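Local coordinates for protein putative S-adenosyl-L-methionine-dependent Methyltransferase (PDB 3DLC) that binds S-adenosylmethionine in a Rossmann-like methyltransferase domain and probably transfers its methyl group to a substrate that is not firmly established, at residues N38-T43 with W208-K213. Numbering follows the deposited sequence.
Sequences NRFGIT and WIIISK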
loop_
_atom_site.group_PDB
_atom_site.type_symbol
_atom_site.label_atom_id
_atom_site.label_comp_id
_atom_site.label_asym_id
_atom_site.label_seq_id
_atom_site.Cartn_x
_atom_site.Cartn_y
_atom_site.Cartn_z
ATOM N N ASN A 38 4.507 -11.285 10.495
ATOM C CA ASN A 38 5.306 -11.430 11.710
ATOM C C ASN A 38 5.015 -10.328 12.708
ATOM O O ASN A 38 5.019 -10.566 13.918
ATOM C CB ASN A 38 6.786 -11.421 11.391
ATOM C CG ASN A 38 7.255 -12.694 10.721
ATOM O OD1 ASN A 38 6.517 -13.685 10.662
ATOM N ND2 ASN A 38 8.468 -12.669 10.164
ATOM N N ARG A 39 4.759 -9.116 12.225
ATOM C CA ARG A 39 4.590 -8.006 13.128
ATOM C C ARG A 39 3.282 -8.079 13.937
ATOM O O ARG A 39 3.274 -7.776 15.115
ATOM C CB ARG A 39 4.726 -6.708 12.342
ATOM C CG ARG A 39 4.962 -5.545 13.228
ATOM C CD ARG A 39 5.306 -4.271 12.468
ATOM N NE ARG A 39 5.427 -3.199 13.423
ATOM C CZ ARG A 39 6.491 -2.421 13.615
ATOM N NH1 ARG A 39 7.529 -2.378 12.787
ATOM N NH2 ARG A 39 6.448 -1.572 14.604
ATOM N N PHE A 40 2.151 -8.366 13.246
ATOM C CA PHE A 40 0.870 -8.337 13.878
ATOM C C PHE A 40 0.266 -9.669 14.214
ATOM O O PHE A 40 -0.635 -9.718 15.036
ATOM C CB PHE A 40 -0.111 -7.545 13.024
ATOM C CG PHE A 40 0.397 -6.197 12.587
ATOM C CD1 PHE A 40 0.718 -5.220 13.501
ATOM C CD2 PHE A 40 0.587 -5.925 11.257
ATOM C CE1 PHE A 40 1.181 -3.996 13.094
ATOM C CE2 PHE A 40 1.057 -4.704 10.835
ATOM C CZ PHE A 40 1.357 -3.735 11.764
ATOM N N GLY A 41 0.737 -10.747 13.615
ATOM C CA GLY A 41 0.148 -12.045 13.906
ATOM C C GLY A 41 -1.263 -12.230 13.379
ATOM O O GLY A 41 -1.961 -13.142 13.842
ATOM N N ILE A 42 -1.687 -11.377 12.436
ATOM C CA ILE A 42 -3.005 -11.477 11.783
ATOM C C ILE A 42 -2.801 -12.293 10.526
ATOM O O ILE A 42 -1.992 -11.922 9.673
ATOM C CB ILE A 42 -3.639 -10.110 11.457
ATOM C CG1 ILE A 42 -3.564 -9.121 12.640
ATOM C CG2 ILE A 42 -5.089 -10.320 11.041
ATOM C CD1 ILE A 42 -3.783 -7.662 12.234
ATOM N N THR A 43 -3.482 -13.443 10.437
ATOM C CA THR A 43 -3.215 -14.394 9.321
ATOM C C THR A 43 -4.491 -14.767 8.521
ATOM O O THR A 43 -4.465 -15.592 7.641
ATOM C CB THR A 43 -2.549 -15.654 9.866
ATOM O OG1 THR A 43 -3.380 -16.251 10.868
ATOM C CG2 THR A 43 -1.190 -15.339 10.486
ATOM N N TRP A 208 6.391 3.298 7.425
ATOM C CA TRP A 208 5.078 2.655 7.561
ATOM C C TRP A 208 4.286 3.276 8.700
ATOM O O TRP A 208 4.793 3.484 9.800
ATOM C CB TRP A 208 5.220 1.152 7.781
ATOM C CG TRP A 208 6.021 0.484 6.693
ATOM C CD1 TRP A 208 7.357 0.213 6.709
ATOM C CD2 TRP A 208 5.551 0.077 5.417
ATOM N NE1 TRP A 208 7.736 -0.355 5.522
ATOM C CE2 TRP A 208 6.645 -0.450 4.709
ATOM C CE3 TRP A 208 4.307 0.100 4.799
ATOM C CZ2 TRP A 208 6.516 -0.977 3.415
ATOM C CZ3 TRP A 208 4.173 -0.434 3.506
ATOM C CH2 TRP A 208 5.276 -0.952 2.842
ATOM N N ILE A 209 3.009 3.528 8.403
ATOM C CA ILE A 209 2.023 4.066 9.327
ATOM C C ILE A 209 1.183 2.916 9.842
ATOM O O ILE A 209 0.517 2.228 9.069
ATOM C CB ILE A 209 1.157 5.107 8.603
ATOM C CG1 ILE A 209 1.999 6.282 8.081
ATOM C CG2 ILE A 209 0.022 5.577 9.507
ATOM C CD1 ILE A 209 1.310 7.098 6.977
ATOM N N ILE A 210 1.210 2.741 11.162
ATOM C CA ILE A 210 0.599 1.592 11.829
ATOM C C ILE A 210 -0.406 2.058 12.879
ATOM O O ILE A 210 -0.084 2.337 14.047
ATOM C CB ILE A 210 1.692 0.721 12.497
ATOM C CG1 ILE A 210 2.723 0.287 11.458
ATOM C CG2 ILE A 210 1.074 -0.491 13.201
ATOM C CD1 ILE A 210 3.950 -0.416 11.999
ATOM N N ILE A 211 -1.642 2.184 12.433
ATOM C CA ILE A 211 -2.743 2.615 13.270
ATOM C C ILE A 211 -3.360 1.388 13.913
ATOM O O ILE A 211 -3.544 0.366 13.275
ATOM C CB ILE A 211 -3.795 3.349 12.424
ATOM C CG1 ILE A 211 -3.194 4.643 11.842
ATOM C CG2 ILE A 211 -5.062 3.641 13.238
ATOM C CD1 ILE A 211 -3.944 5.177 10.615
ATOM N N SER A 212 -3.745 1.539 15.175
ATOM C CA SER A 212 -4.510 0.538 15.893
ATOM C C SER A 212 -5.842 1.120 16.255
ATOM O O SER A 212 -5.878 2.070 17.004
ATOM C CB SER A 212 -3.851 0.176 17.205
ATOM O OG SER A 212 -2.674 -0.535 17.004
ATOM N N LYS A 213 -6.949 0.547 15.831
ATOM C CA LYS A 213 -8.224 1.075 16.233
ATOM C C LYS A 213 -8.577 0.519 17.572
ATOM O O LYS A 213 -8.690 -0.682 17.776
ATOM C CB LYS A 213 -9.324 0.749 15.223
ATOM C CG LYS A 213 -10.677 1.297 15.690
ATOM C CD LYS A 213 -11.888 1.054 14.790
ATOM C CE LYS A 213 -12.084 2.134 13.821
ATOM N NZ LYS A 213 -13.255 2.027 12.907
#
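I210 meets both R39 and F40, using a different branch for each. Its CG2 methyl comes at the F40 ring edge-on. The approach is 3.5 Å from I210 CG2 to F40 CE1, and CZ of the ring is almost as near. This is an apolar contact at the ring rim, not packing over a face. The longer branch of I210 reaches R39. R39 is modelled in two conformers, and this contact holds for the one described, so it is less certain than the F40 contact. In it, I210 CD1 lies 3.5 Å from R39 NE and 3.6 Å from R39 CZ. The methyl sits off-centre over one face of the guanidinium, 3.4 Å above its plane. R39 gets there as an extended chain, with CG anti to the backbone N (chi1 -163°). R39 CB also sits over the centre of the F40 ring on one face, so the two helix residues pack on each other as well. No hydrogen bond joins the two segments. An alanine in place of I210 would probably leave the F40 edge, and in this conformer the R39 guanidinium face, without their apolar partner here. The same conformer places the guanidinium in weak, long ion pairs with E199 and E205. The contact lays the C-terminal end of helix 28-40 against strand 206-211, away from the S-adenosylmethionine site. I210 also touches Y145 and I201, on the two strands that flank its own, 142-148 and 198-203. F40 packs on K143 and Y145 of strand 142-148, while R39 reaches I201 of strand 198-203.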